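Local structure of alcohol dehydrogenase, zinc-containing (5YLN) at residues Glu142-Glu147 / Gln304-Leu309; Ile162-Gly167 / Gln192-Ala197; Ile200-Asp205 / Lys231-Leu236. The protein is probably a zinc-dependent alcohol dehydrogenase that oxidises alcohols with NAD+ as the hydride acceptor, and carries zinc ions bound by cysteine and histidine. All blocks are in the same frame, centred on the assembly; numbering follows the deposited sequence.

Interaction 1. Residues Glu142-Glu147 / Gln304-Leu309; sequences EDLSDE and QLLKAL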
ATOM      1  N   GLU A 142      15.363  10.731  32.560  1.00 72.32           N
ATOM      2  CA  GLU A 142      16.700  10.571  33.131  1.00 78.25           C
ATOM      3  C   GLU A 142      17.188   9.129  33.103  1.00 70.28           C
ATOM      4  O   GLU A 142      18.365   8.887  33.376  1.00 64.08           O
ATOM      5  CB  GLU A 142      16.740  11.087  34.575  1.00 84.15           C
ATOM      6  CG  GLU A 142      16.467  12.579  34.731  1.00 90.92           C
ATOM      7  CD  GLU A 142      16.804  13.098  36.122  1.00 96.51           C
ATOM      8  OE1 GLU A 142      17.744  12.555  36.746  1.00 96.61           O
ATOM      9  OE2 GLU A 142      16.130  14.045  36.590  1.00 98.12           O
ATOM     10  N   ASP A 143      16.323   8.174  32.770  1.00 73.30           N
ATOM     11  CA  ASP A 143      16.698   6.764  32.784  1.00 83.67           C
ATOM     12  C   ASP A 143      17.448   6.331  31.525  1.00 76.49           C
ATOM     13  O   ASP A 143      18.087   5.271  31.527  1.00 72.68           O
ATOM     14  CB  ASP A 143      15.438   5.907  32.957  1.00 96.34           C
ATOM     15  CG  ASP A 143      15.748   4.436  33.180  1.00107.03           C
ATOM     16  OD1 ASP A 143      16.812   4.130  33.764  1.00109.42           O
ATOM     17  OD2 ASP A 143      14.925   3.591  32.763  1.00109.91           O
ATOM     18  N   LEU A 144      17.384   7.112  30.454  1.00 66.33           N
ATOM     19  CA  LEU A 144      17.943   6.695  29.182  1.00 56.59           C
ATOM     20  C   LEU A 144      19.303   7.338  28.943  1.00 44.20           C
ATOM     21  O   LEU A 144      19.559   8.477  29.341  1.00 47.69           O
ATOM     22  CB  LEU A 144      16.985   7.029  28.034  1.00 63.43           C
ATOM     23  CG  LEU A 144      15.666   6.247  27.993  1.00 68.02           C
ATOM     24  CD1 LEU A 144      14.884   6.540  26.715  1.00 68.61           C
ATOM     25  CD2 LEU A 144      15.915   4.748  28.149  1.00 68.18           C
ATOM     26  N   SER A 145      20.175   6.581  28.292  1.00 37.40           N
ATOM     27  CA  SER A 145      21.483   7.068  27.884  1.00 42.80           C
ATOM     28  C   SER A 145      21.366   8.043  26.709  1.00 41.79           C
ATOM     29  O   SER A 145      20.449   7.956  25.884  1.00 36.15           O
ATOM     30  CB  SER A 145      22.380   5.897  27.489  1.00 41.00           C
ATOM     31  OG  SER A 145      21.927   5.341  26.262  1.00 41.99           O
ATOM     32  N   ASP A 146      22.323   8.975  26.649  1.00 40.95           N
ATOM     33  CA  ASP A 146      22.392   9.945  25.555  1.00 41.01           C
ATOM     34  C   ASP A 146      22.427   9.254  24.197  1.00 30.97           C
ATOM     35  O   ASP A 146      21.758   9.687  23.258  1.00 40.32           O
ATOM     36  CB  ASP A 146      23.627  10.828  25.723  1.00 42.25           C
ATOM     37  CG  ASP A 146      23.490  11.856  26.856  1.00 50.27           C
ATOM     38  OD1 ASP A 146      22.455  11.883  27.566  1.00 50.46           O
ATOM     39  OD2 ASP A 146      24.432  12.664  27.018  1.00 52.34           O
ATOM     40  N   GLU A 147      23.171   8.154  24.092  1.00 32.45           N
ATOM     41  CA  GLU A 147      23.290   7.461  22.816  1.00 37.77           C
ATOM     42  C   GLU A 147      21.949   6.902  22.373  1.00 38.11           C
ATOM     43  O   GLU A 147      21.622   6.926  21.183  1.00 37.57           O
ATOM     44  CB  GLU A 147      24.331   6.344  22.916  1.00 42.56           C
ATOM     45  CG  GLU A 147      25.771   6.832  23.073  1.00 57.94           C
ATOM     46  CD  GLU A 147      26.040   7.471  24.428  1.00 66.55           C
ATOM     47  OE1 GLU A 147      26.562   8.604  24.449  1.00 69.11           O
ATOM     48  OE2 GLU A 147      25.715   6.852  25.466  1.00 64.88           O
ATOM     49  N   GLN A 304       5.555   7.170  22.534  1.00 31.41           N
ATOM     50  CA  GLN A 304       5.364   5.742  22.771  1.00 32.60           C
ATOM     51  C   GLN A 304       6.703   5.008  22.788  1.00 36.58           C
ATOM     52  O   GLN A 304       6.903   4.084  23.588  1.00 37.27           O
ATOM     53  CB  GLN A 304       4.413   5.159  21.716  1.00 32.42           C
ATOM     54  CG  GLN A 304       4.182   3.648  21.816  1.00 39.56           C
ATOM     55  CD  GLN A 304       3.369   3.069  20.634  1.00 49.35           C
ATOM     56  OE1 GLN A 304       3.348   3.630  19.528  1.00 48.97           O
ATOM     57  NE2 GLN A 304       2.704   1.931  20.875  1.00 38.60           N
ATOM     58  N   LEU A 305       7.640   5.421  21.933  1.00 32.75           N
ATOM     59  CA  LEU A 305       8.955   4.786  21.929  1.00 33.63           C
ATOM     60  C   LEU A 305       9.726   5.121  23.190  1.00 25.98           C
ATOM     61  O   LEU A 305      10.443   4.272  23.722  1.00 30.92           O
ATOM     62  CB  LEU A 305       9.766   5.205  20.697  1.00 32.59           C
ATOM     63  CG  LEU A 305       9.284   4.764  19.313  1.00 34.62           C
ATOM     64  CD1 LEU A 305      10.053   5.537  18.235  1.00 33.02           C
ATOM     65  CD2 LEU A 305       9.457   3.277  19.126  1.00 29.14           C
ATOM     66  N   LEU A 306       9.611   6.360  23.671  1.00 30.60           N
ATOM     67  CA  LEU A 306      10.214   6.712  24.953  1.00 34.61           C
ATOM     68  C   LEU A 306       9.690   5.809  26.070  1.00 46.21           C
ATOM     69  O   LEU A 306      10.465   5.288  26.880  1.00 45.19           O
ATOM     70  CB  LEU A 306       9.941   8.176  25.278  1.00 32.94           C
ATOM     71  CG  LEU A 306      10.736   9.256  24.538  1.00 40.32           C
ATOM     72  CD1 LEU A 306      10.057  10.598  24.768  1.00 35.47           C
ATOM     73  CD2 LEU A 306      12.187   9.292  25.023  1.00 34.22           C
ATOM     74  N   LYS A 307       8.369   5.593  26.109  1.00 47.43           N
ATOM     75  CA  LYS A 307       7.796   4.686  27.102  1.00 44.32           C
ATOM     76  C   LYS A 307       8.336   3.272  26.922  1.00 41.88           C
ATOM     77  O   LYS A 307       8.783   2.639  27.885  1.00 37.71           O
ATOM     78  CB  LYS A 307       6.266   4.689  27.015  1.00 40.92           C
ATOM     79  CG  LYS A 307       5.567   5.969  27.478  1.00 46.00           C
ATOM     80  CD  LYS A 307       4.055   5.693  27.672  1.00 49.62           C
ATOM     81  CE  LYS A 307       3.216   6.952  27.636  1.00 46.22           C
ATOM     82  NZ  LYS A 307       1.948   6.723  26.868  1.00 47.79           N
ATOM     83  N   ALA A 308       8.335   2.772  25.682  1.00 40.17           N
ATOM     84  CA  ALA A 308       8.816   1.426  25.409  1.00 47.79           C
ATOM     85  C   ALA A 308      10.337   1.277  25.561  1.00 56.42           C
ATOM     86  O   ALA A 308      10.826   0.157  25.383  1.00 68.82           O
ATOM     87  CB  ALA A 308       8.379   0.984  24.000  1.00 45.28           C
ATOM     88  N   LEU A 309      11.084   2.340  25.892  1.00 44.58           N
ATOM     89  CA  LEU A 309      12.523   2.250  26.131  1.00 59.58           C
ATOM     90  C   LEU A 309      12.911   2.391  27.594  1.00 69.89           C
ATOM     91  O   LEU A 309      13.889   1.774  28.020  1.00 63.63           O
ATOM     92  CB  LEU A 309      13.280   3.322  25.330  1.00 53.64           C
ATOM     93  CG  LEU A 309      13.387   3.190  23.812  1.00 46.80           C
ATOM     94  CD1 LEU A 309      14.394   4.198  23.294  1.00 51.30           C
ATOM     95  CD2 LEU A 309      13.732   1.754  23.387  1.00 41.67           C
TER
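L144 meets L309 and L306 in this zinc-containing alcohol dehydrogenase, a contact between the loop before helix 146-151, whose first turn is salt-bridged to K38 and K85 of the GroES-like region, and helix 302-310, which follows the Rossmann-type sheet. The apolar contacts carry it. L144 directs its side chain at the helix, and its two methyls divide the work. CD1 lies 3.9 Å from CB of L309 and 4.2 Å from CD2 of L306, so one methyl bridges two residues three positions apart on the helix. The side chains of L144 and L309 cross at about a right angle, and contact is made near the root of L309 as much as at its end, with CD1 of L144 4.2 Å from CD1 of L309. L306 takes a smaller share and reaches the loop with its CD2 end. Leucine suits position 144 because its forked end offers two methyls to different partners, while L306 and L309 present apolar surface on a helix face, and L149 and L152 extend that surface round L306.

The polar groups serve the start of helix 146-151. S145 is its N-cap, with OG accepting from the backbone N of A148; a small hydroxyl residue can bend back this way to occupy an N-H of the first turn. D146 and E147 suit the same end, where their negative charges would be favoured by the helix dipole. D146 forms salt bridges with K85 and K38, and E147 with K38.

One contact mixes the two kinds. CG of L144 sits anti to its own carbonyl carbon (chi1 -68°), and with this torsion its second branch comes over the backbone of L309, where CD2 lies 3.6 Å from the carbonyl O of L309.

Interaction 2. Residues Ile162-Gly167 / Gln192-Ala197; sequences IGVLKG and QFYSPA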
ATOM      1  N   ILE A 162       7.829   3.731   9.694  1.00 28.44           N
ATOM      2  CA  ILE A 162       7.852   3.501   8.255  1.00 25.58           C
ATOM      3  C   ILE A 162       8.155   2.048   7.883  1.00 30.28           C
ATOM      4  O   ILE A 162       7.673   1.566   6.855  1.00 35.69           O
ATOM      5  CB  ILE A 162       8.856   4.456   7.569  1.00 27.16           C
ATOM      6  CG1 ILE A 162       8.624   5.898   8.046  1.00 29.27           C
ATOM      7  CG2 ILE A 162       8.797   4.301   6.047  1.00 30.28           C
ATOM      8  CD1 ILE A 162       7.160   6.387   7.938  1.00 27.85           C
ATOM      9  N   GLY A 163       8.911   1.324   8.692  1.00 27.30           N
ATOM     10  CA  GLY A 163       9.162  -0.078   8.426  1.00 35.34           C
ATOM     11  C   GLY A 163       8.256  -1.068   9.149  1.00 41.12           C
ATOM     12  O   GLY A 163       7.893  -2.106   8.601  1.00 66.74           O
ATOM     13  N   VAL A 164       7.901  -0.777  10.412  1.00 31.06           N
ATOM     14  CA  VAL A 164       7.249  -1.762  11.270  1.00 31.77           C
ATOM     15  C   VAL A 164       5.728  -1.559  11.291  1.00 29.06           C
ATOM     16  O   VAL A 164       4.947  -2.492  11.053  1.00 28.41           O
ATOM     17  CB  VAL A 164       7.845  -1.751  12.693  1.00 33.28           C
ATOM     18  CG1 VAL A 164       7.005  -2.632  13.677  1.00 26.00           C
ATOM     19  CG2 VAL A 164       9.293  -2.230  12.634  1.00 28.07           C
ATOM     20  N   LEU A 165       5.292  -0.319  11.521  1.00 31.28           N
ATOM     21  CA  LEU A 165       3.857  -0.016  11.577  1.00 27.11           C
ATOM     22  C   LEU A 165       3.207  -0.049  10.188  1.00 27.18           C
ATOM     23  O   LEU A 165       2.143  -0.650  10.000  1.00 29.49           O
ATOM     24  CB  LEU A 165       3.630   1.345  12.263  1.00 26.02           C
ATOM     25  CG  LEU A 165       3.902   1.309  13.781  1.00 27.58           C
ATOM     26  CD1 LEU A 165       3.731   2.682  14.435  1.00 30.21           C
ATOM     27  CD2 LEU A 165       2.981   0.288  14.440  1.00 32.96           C
ATOM     28  N   LYS A 166       3.832   0.580   9.187  1.00 32.76           N
ATOM     29  CA  LYS A 166       3.248   0.501   7.847  1.00 28.33           C
ATOM     30  C   LYS A 166       3.313  -0.916   7.302  1.00 26.12           C
ATOM     31  O   LYS A 166       2.435  -1.331   6.541  1.00 35.13           O
ATOM     32  CB  LYS A 166       3.923   1.503   6.910  1.00 25.10           C
ATOM     33  CG  LYS A 166       3.601   2.940   7.304  1.00 30.50           C
ATOM     34  CD  LYS A 166       4.131   3.940   6.298  1.00 41.00           C
ATOM     35  CE  LYS A 166       3.691   5.355   6.641  1.00 40.63           C
ATOM     36  NZ  LYS A 166       2.256   5.574   6.319  1.00 51.58           N
ATOM     37  N   GLY A 167       4.289  -1.689   7.736  1.00 24.01           N
ATOM     38  CA  GLY A 167       4.375  -3.074   7.321  1.00 24.26           C
ATOM     39  C   GLY A 167       3.397  -3.995   7.998  1.00 35.10           C
ATOM     40  O   GLY A 167       3.221  -5.123   7.540  1.00 33.92           O
ATOM     41  N   GLN A 192      10.824  -6.251  16.939  1.00 31.47           N
ATOM     42  CA  GLN A 192      10.713  -7.217  18.021  1.00 32.42           C
ATOM     43  C   GLN A 192       9.709  -6.799  19.090  1.00 27.87           C
ATOM     44  O   GLN A 192       9.328  -7.636  19.908  1.00 31.93           O
ATOM     45  CB  GLN A 192      12.091  -7.462  18.630  1.00 34.28           C
ATOM     46  CG  GLN A 192      12.993  -8.224  17.696  1.00 33.61           C
ATOM     47  CD  GLN A 192      14.473  -8.202  18.096  1.00 41.25           C
ATOM     48  OE1 GLN A 192      14.897  -8.953  18.967  1.00 46.10           O
ATOM     49  NE2 GLN A 192      15.257  -7.363  17.435  1.00 40.35           N
ATOM     50  N   PHE A 193       9.272  -5.537  19.108  1.00 29.68           N
ATOM     51  CA  PHE A 193       8.143  -5.167  19.964  1.00 29.85           C
ATOM     52  C   PHE A 193       6.902  -6.000  19.658  1.00 40.44           C
ATOM     53  O   PHE A 193       6.044  -6.148  20.531  1.00 44.40           O
ATOM     54  CB  PHE A 193       7.769  -3.690  19.789  1.00 24.84           C
ATOM     55  CG  PHE A 193       8.760  -2.710  20.379  1.00 35.94           C
ATOM     56  CD1 PHE A 193       9.452  -3.004  21.540  1.00 32.21           C
ATOM     57  CD2 PHE A 193       8.963  -1.470  19.776  1.00 40.26           C
ATOM     58  CE1 PHE A 193      10.345  -2.087  22.079  1.00 39.51           C
ATOM     59  CE2 PHE A 193       9.857  -0.558  20.307  1.00 41.21           C
ATOM     60  CZ  PHE A 193      10.546  -0.866  21.462  1.00 38.70           C
ATOM     61  N   TYR A 194       6.781  -6.539  18.437  1.00 40.36           N
ATOM     62  CA  TYR A 194       5.602  -7.289  18.020  1.00 33.30           C
ATOM     63  C   TYR A 194       5.840  -8.788  17.885  1.00 31.88           C
ATOM     64  O   TYR A 194       4.996  -9.479  17.315  1.00 37.71           O
ATOM     65  CB  TYR A 194       5.059  -6.726  16.702  1.00 32.81           C
ATOM     66  CG  TYR A 194       4.440  -5.365  16.886  1.00 41.73           C
ATOM     67  CD1 TYR A 194       3.169  -5.240  17.405  1.00 40.19           C
ATOM     68  CD2 TYR A 194       5.139  -4.207  16.585  1.00 40.25           C
ATOM     69  CE1 TYR A 194       2.601  -4.012  17.593  1.00 42.69           C
ATOM     70  CE2 TYR A 194       4.574  -2.967  16.781  1.00 34.75           C
ATOM     71  CZ  TYR A 194       3.302  -2.877  17.279  1.00 40.18           C
ATOM     72  OH  TYR A 194       2.718  -1.646  17.472  1.00 49.53           O
ATOM     73  N   SER A 195       6.960  -9.300  18.377  1.00 37.84           N
ATOM     74  CA  SER A 195       7.230 -10.735  18.426  1.00 44.21           C
ATOM     75  C   SER A 195       6.896 -11.497  17.138  1.00 39.21           C
ATOM     76  O   SER A 195       6.186 -12.507  17.183  1.00 38.13           O
ATOM     77  CB  SER A 195       6.508 -11.361  19.609  1.00 46.60           C
ATOM     78  OG  SER A 195       6.858 -10.673  20.809  1.00 53.44           O
ATOM     79  N   PRO A 196       7.405 -11.072  15.984  1.00 41.17           N
ATOM     80  CA  PRO A 196       7.216 -11.882  14.782  1.00 31.78           C
ATOM     81  C   PRO A 196       7.888 -13.238  14.951  1.00 35.78           C
ATOM     82  O   PRO A 196       8.892 -13.375  15.655  1.00 32.46           O
ATOM     83  CB  PRO A 196       7.900 -11.049  13.682  1.00 36.97           C
ATOM     84  CG  PRO A 196       8.951 -10.292  14.398  1.00 34.04           C
ATOM     85  CD  PRO A 196       8.354  -9.968  15.754  1.00 36.24           C
ATOM     86  N   ALA A 197       7.314 -14.260  14.297  1.00 33.23           N
ATOM     87  CA  ALA A 197       7.911 -15.601  14.347  1.00 35.39           C
ATOM     88  C   ALA A 197       9.294 -15.631  13.701  1.00 39.61           C
ATOM     89  O   ALA A 197      10.210 -16.293  14.199  1.00 40.03           O
ATOM     90  CB  ALA A 197       6.988 -16.601  13.661  1.00 34.60           C
TER
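Y194 reaches across to helix 157-165, where its ring meets V164 and its hydroxyl end meets L165, and these three residues make up nearly all the buried surface. The ring meets V164 obliquely: CG1 of V164 is 3.8 Å from CD2 of Y194 and 4.0 Å from CE2. That methyl lies anti to the backbone N of V164 (chi1 171°), which carries it toward the tyrosine. A compact branched residue suits this buried place, since V164 also packs on T190 and A191 of helix 182-191.

L165 works further along the ring. It starts out across the contact rather than at Y194, and only its outer branch comes close, CD2 lying 3.6 Å from OH of Y194 and 4.3 Å from CZ. The contact thus joins helix 157-165 to the loop after helix 182-191, just before strand 198-203 of the Rossmann-type sheet, the part that binds the dinucleotide in relatives.

Tyrosine fits a partly buried position like this one because its ring packs on aliphatic groups while its hydroxyl can still find a polar partner. Here OH of Y194 is hydrogen-bonded to OH of Y160, one helical turn before V164.

Interaction 3. Residues Ile200-Asp205 / Lys231-Leu236; sequences IMVDLD and KEIYDL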
ATOM      1  N   ILE A 200      14.048 -12.230   9.277  1.00 28.09           N
ATOM      2  CA  ILE A 200      15.059 -12.680   8.337  1.00 31.33           C
ATOM      3  C   ILE A 200      15.822 -11.450   7.846  1.00 39.31           C
ATOM      4  O   ILE A 200      15.251 -10.576   7.184  1.00 36.34           O
ATOM      5  CB  ILE A 200      14.409 -13.450   7.184  1.00 35.62           C
ATOM      6  CG1 ILE A 200      13.491 -14.536   7.763  1.00 38.49           C
ATOM      7  CG2 ILE A 200      15.480 -14.011   6.255  1.00 32.92           C
ATOM      8  CD1 ILE A 200      12.441 -15.077   6.800  1.00 37.54           C
ATOM      9  N   MET A 201      17.102 -11.343   8.196  1.00 29.02           N
ATOM     10  CA  MET A 201      17.916 -10.252   7.676  1.00 32.84           C
ATOM     11  C   MET A 201      18.552 -10.696   6.369  1.00 29.72           C
ATOM     12  O   MET A 201      19.139 -11.781   6.295  1.00 34.37           O
ATOM     13  CB  MET A 201      18.997  -9.818   8.669  1.00 39.01           C
ATOM     14  CG  MET A 201      19.697  -8.492   8.283  1.00 48.89           C
ATOM     15  SD  MET A 201      18.716  -6.995   8.630  1.00 56.06           S
ATOM     16  CE  MET A 201      17.826  -7.596  10.015  1.00 29.12           C
ATOM     17  N   VAL A 202      18.421  -9.859   5.343  1.00 41.64           N
ATOM     18  CA  VAL A 202      18.979 -10.112   4.017  1.00 34.21           C
ATOM     19  C   VAL A 202      19.960  -8.996   3.699  1.00 32.59           C
ATOM     20  O   VAL A 202      19.618  -7.814   3.835  1.00 30.30           O
ATOM     21  CB  VAL A 202      17.871 -10.198   2.947  1.00 36.81           C
ATOM     22  CG1 VAL A 202      18.465 -10.518   1.557  1.00 32.97           C
ATOM     23  CG2 VAL A 202      16.865 -11.244   3.346  1.00 32.44           C
ATOM     24  N   ASP A 203      21.179  -9.375   3.299  1.00 34.03           N
ATOM     25  CA  ASP A 203      22.244  -8.435   2.959  1.00 39.23           C
ATOM     26  C   ASP A 203      23.338  -9.192   2.197  1.00 42.12           C
ATOM     27  O   ASP A 203      23.340 -10.424   2.131  1.00 45.25           O
ATOM     28  CB  ASP A 203      22.778  -7.751   4.227  1.00 43.41           C
ATOM     29  CG  ASP A 203      23.527  -6.461   3.936  1.00 47.75           C
ATOM     30  OD1 ASP A 203      24.554  -6.521   3.231  1.00 59.44           O
ATOM     31  OD2 ASP A 203      23.092  -5.389   4.406  1.00 49.01           O
ATOM     32  N   LEU A 204      24.265  -8.434   1.604  1.00 46.98           N
ATOM     33  CA  LEU A 204      25.443  -9.001   0.941  1.00 48.26           C
ATOM     34  C   LEU A 204      26.598  -9.230   1.909  1.00 47.30           C
ATOM     35  O   LEU A 204      27.321 -10.221   1.787  1.00 49.29           O
ATOM     36  CB  LEU A 204      25.915  -8.083  -0.192  1.00 52.14           C
ATOM     37  CG  LEU A 204      24.856  -7.549  -1.166  1.00 64.20           C
ATOM     38  CD1 LEU A 204      25.375  -6.333  -1.930  1.00 65.46           C
ATOM     39  CD2 LEU A 204      24.400  -8.632  -2.140  1.00 66.35           C
ATOM     40  N   ASP A 205      26.757  -8.334   2.882  1.00 50.70           N
ATOM     41  CA  ASP A 205      27.877  -8.327   3.820  1.00 49.12           C
ATOM     42  C   ASP A 205      27.604  -9.270   4.991  1.00 47.57           C
ATOM     43  O   ASP A 205      26.641  -9.073   5.747  1.00 40.42           O
ATOM     44  CB  ASP A 205      28.085  -6.895   4.310  1.00 53.13           C
ATOM     45  CG  ASP A 205      29.197  -6.754   5.331  1.00 56.87           C
ATOM     46  OD1 ASP A 205      29.598  -7.748   5.967  1.00 61.84           O
ATOM     47  OD2 ASP A 205      29.664  -5.608   5.509  1.00 65.98           O
ATOM     48  N   LYS A 231      14.842 -18.501  -3.058  1.00 34.72           N
ATOM     49  CA  LYS A 231      14.513 -19.880  -2.698  1.00 34.22           C
ATOM     50  C   LYS A 231      14.545 -20.072  -1.189  1.00 43.09           C
ATOM     51  O   LYS A 231      13.593 -20.573  -0.591  1.00 39.41           O
ATOM     52  CB  LYS A 231      15.488 -20.854  -3.349  1.00 35.21           C
ATOM     53  CG  LYS A 231      15.194 -21.184  -4.795  1.00 66.38           C
ATOM     54  CD  LYS A 231      15.909 -22.483  -5.188  1.00 69.93           C
ATOM     55  CE  LYS A 231      16.577 -22.388  -6.556  1.00 69.56           C
ATOM     56  NZ  LYS A 231      15.613 -21.993  -7.615  1.00 70.94           N
ATOM     57  N   GLU A 232      15.645 -19.661  -0.562  1.00 45.54           N
ATOM     58  CA  GLU A 232      15.828 -19.877   0.862  1.00 47.81           C
ATOM     59  C   GLU A 232      14.737 -19.188   1.669  1.00 43.68           C
ATOM     60  O   GLU A 232      14.255 -19.731   2.667  1.00 38.53           O
ATOM     61  CB  GLU A 232      17.212 -19.376   1.273  1.00 52.14           C
ATOM     62  CG  GLU A 232      17.484 -19.488   2.754  1.00 65.79           C
ATOM     63  CD  GLU A 232      18.952 -19.305   3.087  1.00 74.15           C
ATOM     64  OE1 GLU A 232      19.761 -19.132   2.134  1.00 76.58           O
ATOM     65  OE2 GLU A 232      19.283 -19.338   4.299  1.00 69.78           O
ATOM     66  N   ILE A 233      14.323 -17.997   1.248  1.00 37.99           N
ATOM     67  CA  ILE A 233      13.285 -17.304   1.993  1.00 39.58           C
ATOM     68  C   ILE A 233      11.939 -18.004   1.813  1.00 37.30           C
ATOM     69  O   ILE A 233      11.151 -18.110   2.761  1.00 38.08           O
ATOM     70  CB  ILE A 233      13.245 -15.821   1.590  1.00 40.93           C
ATOM     71  CG1 ILE A 233      14.492 -15.119   2.143  1.00 36.28           C
ATOM     72  CG2 ILE A 233      11.959 -15.150   2.098  1.00 35.75           C
ATOM     73  CD1 ILE A 233      14.736 -13.736   1.563  1.00 37.03           C
ATOM     74  N   TYR A 234      11.668 -18.532   0.613  1.00 37.44           N
ATOM     75  CA  TYR A 234      10.436 -19.296   0.428  1.00 41.83           C
ATOM     76  C   TYR A 234      10.484 -20.613   1.191  1.00 42.52           C
ATOM     77  O   TYR A 234       9.445 -21.100   1.644  1.00 43.22           O
ATOM     78  CB  TYR A 234      10.159 -19.529  -1.067  1.00 45.86           C
ATOM     79  CG  TYR A 234       9.364 -18.399  -1.674  1.00 43.02           C
ATOM     80  CD1 TYR A 234       8.021 -18.250  -1.374  1.00 39.25           C
ATOM     81  CD2 TYR A 234       9.956 -17.466  -2.519  1.00 43.11           C
ATOM     82  CE1 TYR A 234       7.280 -17.216  -1.897  1.00 41.96           C
ATOM     83  CE2 TYR A 234       9.220 -16.415  -3.057  1.00 37.75           C
ATOM     84  CZ  TYR A 234       7.883 -16.289  -2.731  1.00 41.94           C
ATOM     85  OH  TYR A 234       7.122 -15.259  -3.253  1.00 43.83           O
ATOM     86  N   ASP A 235      11.676 -21.180   1.373  1.00 42.74           N
ATOM     87  CA  ASP A 235      11.799 -22.384   2.183  1.00 45.77           C
ATOM     88  C   ASP A 235      11.515 -22.108   3.656  1.00 40.23           C
ATOM     89  O   ASP A 235      10.963 -22.969   4.346  1.00 42.00           O
ATOM     90  CB  ASP A 235      13.192 -22.990   1.990  1.00 50.58           C
ATOM     91  CG  ASP A 235      13.335 -23.700   0.649  1.00 54.94           C
ATOM     92  OD1 ASP A 235      12.296 -23.907  -0.032  1.00 57.45           O
ATOM     93  OD2 ASP A 235      14.477 -24.058   0.279  1.00 59.07           O
ATOM     94  N   LEU A 236      11.860 -20.914   4.154  1.00 40.26           N
ATOM     95  CA  LEU A 236      11.606 -20.589   5.554  1.00 40.74           C
ATOM     96  C   LEU A 236      10.141 -20.295   5.821  1.00 45.47           C
ATOM     97  O   LEU A 236       9.701 -20.384   6.969  1.00 47.95           O
ATOM     98  CB  LEU A 236      12.456 -19.391   5.985  1.00 47.39           C
ATOM     99  CG  LEU A 236      13.965 -19.651   6.028  1.00 49.67           C
ATOM    100  CD1 LEU A 236      14.760 -18.343   6.113  1.00 49.52           C
ATOM    101  CD2 LEU A 236      14.313 -20.585   7.191  1.00 45.20           C
TER
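V202 and I233 make the closest approach, CG2 of V202 lying 3.7 Å from CD1 of I233, where strand 198-203 packs against helix 226-236 in the Rossmann-type fold. Their side chains cross at a slant. I200, two residues earlier on the same face of the strand, brings CD1 to 4.1 Å from CD1 of L236, the two chains sliding past each other in opposite directions, while its CG2 is a looser 4.4 Å from CG1 of I233. Beta-branched I200 and V202 suit a strand, and I233 and L236, three residues apart, put long side chains on one face of the helix.

The axes of the short segments run antiparallel, 178° apart in direction, and come within 11.1 Å of each other. F257 of helix 252-261 touches both V202 and I233, and V221 of the neighbouring strand 219-222 packs on I200 and V202; both extend the apolar layer.

Beyond V202 the strand ends in D203, whose carboxylate is tied to several groups. Its OD2 accepts from the backbone N of S180, in the glycine-rich turn that fits the Rossmann pattern, and OD1 forms a salt bridge with R208. OD1 also closes an Asx turn, accepting from the backbone N of D205 at 2.9 Å and a nearly straight 170°.

Overall arrangement
All three contacts are apolar, with no hydrogen bond across any of them, but they differ in depth and in what they join. Interactions 1 and 3 are buried, whereas interaction 2 is only partly so and spends a tyrosine, whose polar end has a partner beyond the segments. Interaction 3 lies within the Rossmann-type layer of strand and helix; interaction 1 joins the loop before helix 146-151 to helix 302-310; interaction 2 joins helix 157-165 to the loop before strand 198-203. Interactions 1 and 2 touch directly, F193 packing on A308 and L305, while interactions 2 and 3 adjoin only in sequence, and interactions 1 and 3 stay about 16 Å apart at their nearest atoms.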